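Long-range contact in lantibiotic dehydratase (Microbispora corallina, PDB 5EHK), which probably uses glutamyl-tRNA to dehydrate serine and threonine residues of the precursor peptide during biosynthesis of the lantibiotic NAI-107: residues L919-A933 against L1043-Y1057. Numbering follows the deposited sequence.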
loop_
_atom_site.group_PDB
_atom_site.type_symbol
_atom_site.label_atom_id
_atom_site.label_comp_id
_atom_site.label_asym_id
_atom_site.label_seq_id
_atom_site.Cartn_x
_atom_site.Cartn_y
_atom_site.Cartn_z
ATOM N N LEU A 919 42.597 -1.386 -2.676
ATOM C CA LEU A 919 42.384 -1.302 -1.245
ATOM C C LEU A 919 41.566 -2.448 -0.675
ATOM O O LEU A 919 41.328 -2.499 0.538
ATOM C CB LEU A 919 41.737 0.033 -0.908
ATOM C CG LEU A 919 42.736 1.157 -1.166
ATOM C CD1 LEU A 919 42.137 2.520 -0.820
ATOM C CD2 LEU A 919 44.026 0.896 -0.369
ATOM N N ALA A 920 41.175 -3.383 -1.538
ATOM C CA ALA A 920 40.253 -4.449 -1.153
ATOM C C ALA A 920 40.690 -5.263 0.073
ATOM O O ALA A 920 39.881 -5.536 0.961
ATOM C CB ALA A 920 39.993 -5.385 -2.333
ATOM N N GLU A 921 41.964 -5.622 0.141
ATOM C CA GLU A 921 42.428 -6.416 1.262
ATOM C C GLU A 921 42.295 -5.671 2.579
ATOM O O GLU A 921 42.038 -6.276 3.622
ATOM C CB GLU A 921 43.867 -6.873 1.056
ATOM C CG GLU A 921 44.011 -7.947 0.025
ATOM C CD GLU A 921 43.184 -9.184 0.324
ATOM O OE1 GLU A 921 43.221 -9.692 1.468
ATOM O OE2 GLU A 921 42.521 -9.666 -0.615
ATOM N N PHE A 922 42.464 -4.354 2.536
ATOM C CA PHE A 922 42.301 -3.554 3.747
ATOM C C PHE A 922 40.824 -3.484 4.147
ATOM O O PHE A 922 40.485 -3.493 5.334
ATOM C CB PHE A 922 42.878 -2.150 3.552
ATOM C CG PHE A 922 44.342 -2.141 3.208
ATOM C CD1 PHE A 922 45.304 -2.245 4.209
ATOM C CD2 PHE A 922 44.764 -2.034 1.883
ATOM C CE1 PHE A 922 46.657 -2.232 3.894
ATOM C CE2 PHE A 922 46.127 -2.034 1.566
ATOM C CZ PHE A 922 47.071 -2.121 2.571
ATOM N N THR A 923 39.955 -3.432 3.142
ATOM C CA THR A 923 38.527 -3.436 3.387
ATOM C C THR A 923 38.067 -4.763 3.986
ATOM O O THR A 923 37.371 -4.770 4.995
ATOM C CB THR A 923 37.724 -3.115 2.118
ATOM O OG1 THR A 923 38.154 -1.856 1.582
ATOM C CG2 THR A 923 36.214 -3.059 2.429
ATOM N N GLU A 924 38.450 -5.883 3.384
ATOM C CA GLU A 924 38.028 -7.176 3.915
ATOM C C GLU A 924 38.488 -7.332 5.347
ATOM O O GLU A 924 37.779 -7.849 6.209
ATOM C CB GLU A 924 38.556 -8.333 3.068
ATOM C CG GLU A 924 37.989 -8.355 1.645
ATOM C CD GLU A 924 36.498 -8.625 1.603
ATOM O OE1 GLU A 924 36.010 -9.328 2.504
ATOM O OE2 GLU A 924 35.807 -8.146 0.671
ATOM N N THR A 925 39.685 -6.858 5.611
ATOM C CA THR A 925 40.231 -6.996 6.944
ATOM C C THR A 925 39.488 -6.159 7.965
ATOM O O THR A 925 39.111 -6.661 9.042
ATOM C CB THR A 925 41.720 -6.719 6.943
ATOM O OG1 THR A 925 42.373 -7.823 6.304
ATOM C CG2 THR A 925 42.258 -6.614 8.358
ATOM N N ALA A 926 39.241 -4.903 7.614
ATOM C CA ALA A 926 38.428 -4.067 8.475
ATOM C C ALA A 926 37.088 -4.757 8.807
ATOM O O ALA A 926 36.723 -4.890 9.978
ATOM C CB ALA A 926 38.208 -2.712 7.844
ATOM N N PHE A 927 36.395 -5.239 7.775
ATOM C CA PHE A 927 35.129 -5.942 7.948
ATOM C C PHE A 927 35.280 -7.170 8.842
ATOM O O PHE A 927 34.466 -7.378 9.733
ATOM C CB PHE A 927 34.553 -6.373 6.601
ATOM C CG PHE A 927 34.044 -5.246 5.764
ATOM C CD1 PHE A 927 34.096 -3.938 6.216
ATOM C CD2 PHE A 927 33.486 -5.495 4.527
ATOM C CE1 PHE A 927 33.615 -2.894 5.441
ATOM C CE2 PHE A 927 33.008 -4.454 3.757
ATOM C CZ PHE A 927 33.076 -3.153 4.219
ATOM N N GLN A 928 36.333 -7.961 8.651
ATOM C CA GLN A 928 36.511 -9.125 9.517
ATOM C C GLN A 928 36.697 -8.733 10.985
ATOM O O GLN A 928 35.964 -9.198 11.841
ATOM C CB GLN A 928 37.692 -10.003 9.086
ATOM C CG GLN A 928 37.746 -11.304 9.874
ATOM C CD GLN A 928 38.945 -12.136 9.534
ATOM O OE1 GLN A 928 39.136 -12.536 8.390
ATOM N NE2 GLN A 928 39.780 -12.394 10.527
ATOM N N HIS A 929 37.641 -7.834 11.255
ATOM C CA HIS A 929 37.959 -7.446 12.623
ATOM C C HIS A 929 36.847 -6.649 13.288
ATOM O O HIS A 929 36.642 -6.779 14.496
ATOM C CB HIS A 929 39.312 -6.712 12.692
ATOM C CG HIS A 929 40.482 -7.596 12.382
ATOM N ND1 HIS A 929 41.039 -8.446 13.309
ATOM C CD2 HIS A 929 41.159 -7.808 11.230
ATOM C CE1 HIS A 929 42.034 -9.109 12.760
ATOM N NE2 HIS A 929 42.128 -8.739 11.495
ATOM N N ASP A 930 36.104 -5.865 12.509
ATOM C CA ASP A 930 34.970 -5.154 13.085
ATOM C C ASP A 930 33.853 -6.113 13.445
ATOM O O ASP A 930 33.119 -5.887 14.412
ATOM C CB ASP A 930 34.414 -4.108 12.150
ATOM C CG ASP A 930 33.441 -3.195 12.844
ATOM O OD1 ASP A 930 33.889 -2.275 13.573
ATOM O OD2 ASP A 930 32.223 -3.406 12.679
ATOM N N SER A 931 33.726 -7.177 12.658
ATOM C CA SER A 931 32.756 -8.222 12.935
ATOM C C SER A 931 33.105 -8.917 14.230
ATOM O O SER A 931 32.225 -9.208 15.046
ATOM C CB SER A 931 32.663 -9.224 11.785
ATOM O OG SER A 931 31.833 -8.720 10.754
ATOM N N ALA A 932 34.385 -9.215 14.405
ATOM C CA ALA A 932 34.810 -9.933 15.605
ATOM C C ALA A 932 34.598 -9.067 16.860
ATOM O O ALA A 932 34.070 -9.545 17.868
ATOM C CB ALA A 932 36.256 -10.384 15.479
ATOM N N ALA A 933 34.976 -7.789 16.744
ATOM C CA ALA A 933 34.774 -6.775 17.769
ATOM C C ALA A 933 33.311 -6.703 18.202
ATOM O O ALA A 933 33.015 -6.705 19.391
ATOM C CB ALA A 933 35.253 -5.417 17.268
ATOM N N LEU A 1043 38.356 -3.816 20.834
ATOM C CA LEU A 1043 38.499 -2.965 19.649
ATOM C C LEU A 1043 39.919 -2.813 19.098
ATOM O O LEU A 1043 40.131 -2.053 18.160
ATOM C CB LEU A 1043 37.988 -1.560 19.951
ATOM C CG LEU A 1043 36.535 -1.365 20.313
ATOM C CD1 LEU A 1043 36.361 0.064 20.739
ATOM C CD2 LEU A 1043 35.674 -1.639 19.123
ATOM N N GLU A 1044 40.898 -3.474 19.695
ATOM C CA GLU A 1044 42.288 -3.204 19.318
ATOM C C GLU A 1044 42.596 -3.650 17.906
ATOM O O GLU A 1044 43.037 -2.872 17.071
ATOM C CB GLU A 1044 43.275 -3.820 20.303
ATOM C CG GLU A 1044 43.380 -3.026 21.577
ATOM C CD GLU A 1044 44.399 -3.595 22.531
ATOM O OE1 GLU A 1044 45.349 -4.260 22.046
ATOM O OE2 GLU A 1044 44.242 -3.381 23.760
ATOM N N SER A 1045 42.396 -4.934 17.681
ATOM C CA SER A 1045 42.647 -5.546 16.410
ATOM C C SER A 1045 41.884 -4.812 15.289
ATOM O O SER A 1045 42.395 -4.604 14.182
ATOM C CB SER A 1045 42.269 -7.018 16.510
ATOM O OG SER A 1045 41.834 -7.498 15.268
ATOM N N ARG A 1046 40.681 -4.350 15.571
ATOM C CA ARG A 1046 39.994 -3.640 14.518
ATOM C C ARG A 1046 40.520 -2.208 14.367
ATOM O O ARG A 1046 40.555 -1.664 13.255
ATOM C CB ARG A 1046 38.468 -3.710 14.680
ATOM C CG ARG A 1046 37.831 -2.433 15.143
ATOM C CD ARG A 1046 37.313 -1.553 14.013
ATOM N NE ARG A 1046 36.289 -0.685 14.580
ATOM C CZ ARG A 1046 36.531 0.271 15.470
ATOM N NH1 ARG A 1046 37.762 0.526 15.872
ATOM N NH2 ARG A 1046 35.541 0.989 15.959
ATOM N N ASP A 1047 40.954 -1.596 15.462
ATOM C CA ASP A 1047 41.656 -0.316 15.327
ATOM C C ASP A 1047 42.941 -0.487 14.491
ATOM O O ASP A 1047 43.285 0.379 13.686
ATOM C CB ASP A 1047 41.978 0.298 16.690
ATOM C CG ASP A 1047 40.770 0.989 17.322
ATOM O OD1 ASP A 1047 39.783 1.192 16.594
ATOM O OD2 ASP A 1047 40.809 1.356 18.525
ATOM N N GLU A 1048 43.632 -1.610 14.661
ATOM C CA GLU A 1048 44.845 -1.839 13.903
ATOM C C GLU A 1048 44.499 -1.862 12.436
ATOM O O GLU A 1048 45.107 -1.131 11.650
ATOM C CB GLU A 1048 45.537 -3.144 14.292
ATOM C CG GLU A 1048 46.860 -2.959 15.029
ATOM C CD GLU A 1048 47.902 -2.169 14.227
ATOM O OE1 GLU A 1048 48.572 -2.771 13.353
ATOM O OE2 GLU A 1048 48.056 -0.947 14.478
ATOM N N ALA A 1049 43.495 -2.666 12.081
ATOM C CA ALA A 1049 43.105 -2.819 10.695
ATOM C C ALA A 1049 42.724 -1.498 10.055
ATOM O O ALA A 1049 43.048 -1.229 8.894
ATOM C CB ALA A 1049 41.960 -3.794 10.588
ATOM N N VAL A 1050 42.069 -0.651 10.818
ATOM C CA VAL A 1050 41.633 0.595 10.252
ATOM C C VAL A 1050 42.823 1.517 10.103
ATOM O O VAL A 1050 42.898 2.288 9.144
ATOM C CB VAL A 1050 40.524 1.222 11.094
ATOM C CG1 VAL A 1050 40.228 2.650 10.660
ATOM C CG2 VAL A 1050 39.300 0.390 10.949
ATOM N N ARG A 1051 43.766 1.423 11.036
ATOM C CA ARG A 1051 44.960 2.242 10.930
ATOM C C ARG A 1051 45.664 1.943 9.611
ATOM O O ARG A 1051 45.917 2.881 8.838
ATOM C CB ARG A 1051 45.909 2.059 12.121
ATOM C CG ARG A 1051 45.925 3.239 13.082
ATOM C CD ARG A 1051 47.013 3.132 14.135
ATOM N NE ARG A 1051 47.016 1.824 14.802
ATOM C CZ ARG A 1051 46.235 1.495 15.836
ATOM N NH1 ARG A 1051 45.380 2.391 16.342
ATOM N NH2 ARG A 1051 46.309 0.267 16.369
ATOM N N ARG A 1052 45.933 0.658 9.331
ATOM C CA ARG A 1052 46.613 0.291 8.090
ATOM C C ARG A 1052 45.867 0.804 6.862
ATOM O O ARG A 1052 46.474 1.406 5.974
ATOM C CB ARG A 1052 46.824 -1.222 7.957
ATOM C CG ARG A 1052 46.835 -1.971 9.254
ATOM C CD ARG A 1052 48.050 -2.830 9.402
ATOM N NE ARG A 1052 47.741 -4.258 9.443
ATOM C CZ ARG A 1052 48.052 -5.081 10.447
ATOM N NH1 ARG A 1052 48.667 -4.638 11.538
ATOM N NH2 ARG A 1052 47.737 -6.365 10.365
ATOM N N PHE A 1053 44.556 0.555 6.827
ATOM C CA PHE A 1053 43.676 0.960 5.733
ATOM C C PHE A 1053 43.828 2.470 5.515
ATOM O O PHE A 1053 44.032 2.917 4.384
ATOM C CB PHE A 1053 42.228 0.556 6.077
ATOM C CG PHE A 1053 41.219 0.752 4.964
ATOM C CD1 PHE A 1053 39.936 0.259 5.111
ATOM C CD2 PHE A 1053 41.530 1.431 3.792
ATOM C CE1 PHE A 1053 38.991 0.433 4.109
ATOM C CE2 PHE A 1053 40.598 1.611 2.785
ATOM C CZ PHE A 1053 39.327 1.109 2.939
ATOM N N GLY A 1054 43.721 3.253 6.587
ATOM C CA GLY A 1054 43.849 4.698 6.483
ATOM C C GLY A 1054 45.207 5.100 5.924
ATOM O O GLY A 1054 45.305 6.012 5.085
ATOM N N THR A 1055 46.252 4.408 6.376
ATOM C CA THR A 1055 47.597 4.609 5.854
ATOM C C THR A 1055 47.721 4.336 4.355
ATOM O O THR A 1055 48.104 5.236 3.608
ATOM C CB THR A 1055 48.644 3.800 6.627
ATOM O OG1 THR A 1055 48.936 4.481 7.848
ATOM C CG2 THR A 1055 49.940 3.673 5.812
ATOM N N ALA A 1056 47.409 3.117 3.912
ATOM C CA ALA A 1056 47.515 2.784 2.489
ATOM C C ALA A 1056 46.605 3.692 1.687
ATOM O O ALA A 1056 46.840 3.956 0.504
ATOM C CB ALA A 1056 47.172 1.332 2.230
ATOM N N TYR A 1057 45.565 4.187 2.344
ATOM C CA TYR A 1057 44.663 5.086 1.672
ATOM C C TYR A 1057 45.271 6.453 1.392
ATOM O O TYR A 1057 45.086 7.013 0.313
ATOM C CB TYR A 1057 43.380 5.269 2.454
ATOM C CG TYR A 1057 42.532 6.277 1.752
ATOM C CD1 TYR A 1057 41.903 5.959 0.557
ATOM C CD2 TYR A 1057 42.390 7.552 2.256
ATOM C CE1 TYR A 1057 41.152 6.879 -0.102
ATOM C CE2 TYR A 1057 41.639 8.477 1.608
ATOM C CZ TYR A 1057 41.022 8.141 0.431
ATOM O OH TYR A 1057 40.261 9.081 -0.220
HETATM O O HOH W 1 43.160 -3.045 7.102
#
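With CG anti to the backbone N (chi1 -173°), F1053 lays its ring against helix 920-933, while F922, whose CG lies anti to its carbonyl carbon (chi1 -59°), swings its own ring past the F1053 backbone to A1056. F1053 thereby presents a face to F922 CB, 3.6 Å from F1053 CG, in a CH-pi contact. In a second CH-pi contact A1056 CB lies over one face of the F922 ring, 3.5 Å from F922 CZ. L919 CD1 closes this end, touching the rim of F1053 at CE2 and lying in plane at the edge of Y1057, 3.7 Å from Y1057 CD1. Midway the side chains are small, with A1049 CB 3.6 Å from T925 CG2, and a water bridges F922 O and A1049 O. Toward the other end, R1046 NE donates to the anti lone pair of D930 OD1 at 3.0 Å in a nearly coplanar salt bridge. D930 OD1 is also hydrogen-bonded to T1081, and D930 OD2 forms a salt bridge with R1084, both on helix 1068-1085. The axes of segments 920-933 and 1044-1057 approach to 8.2 Å, with 163° between their N-to-C directions: a nearly antiparallel helix pair within the helical part of the lantibiotic dehydratase C-terminal region.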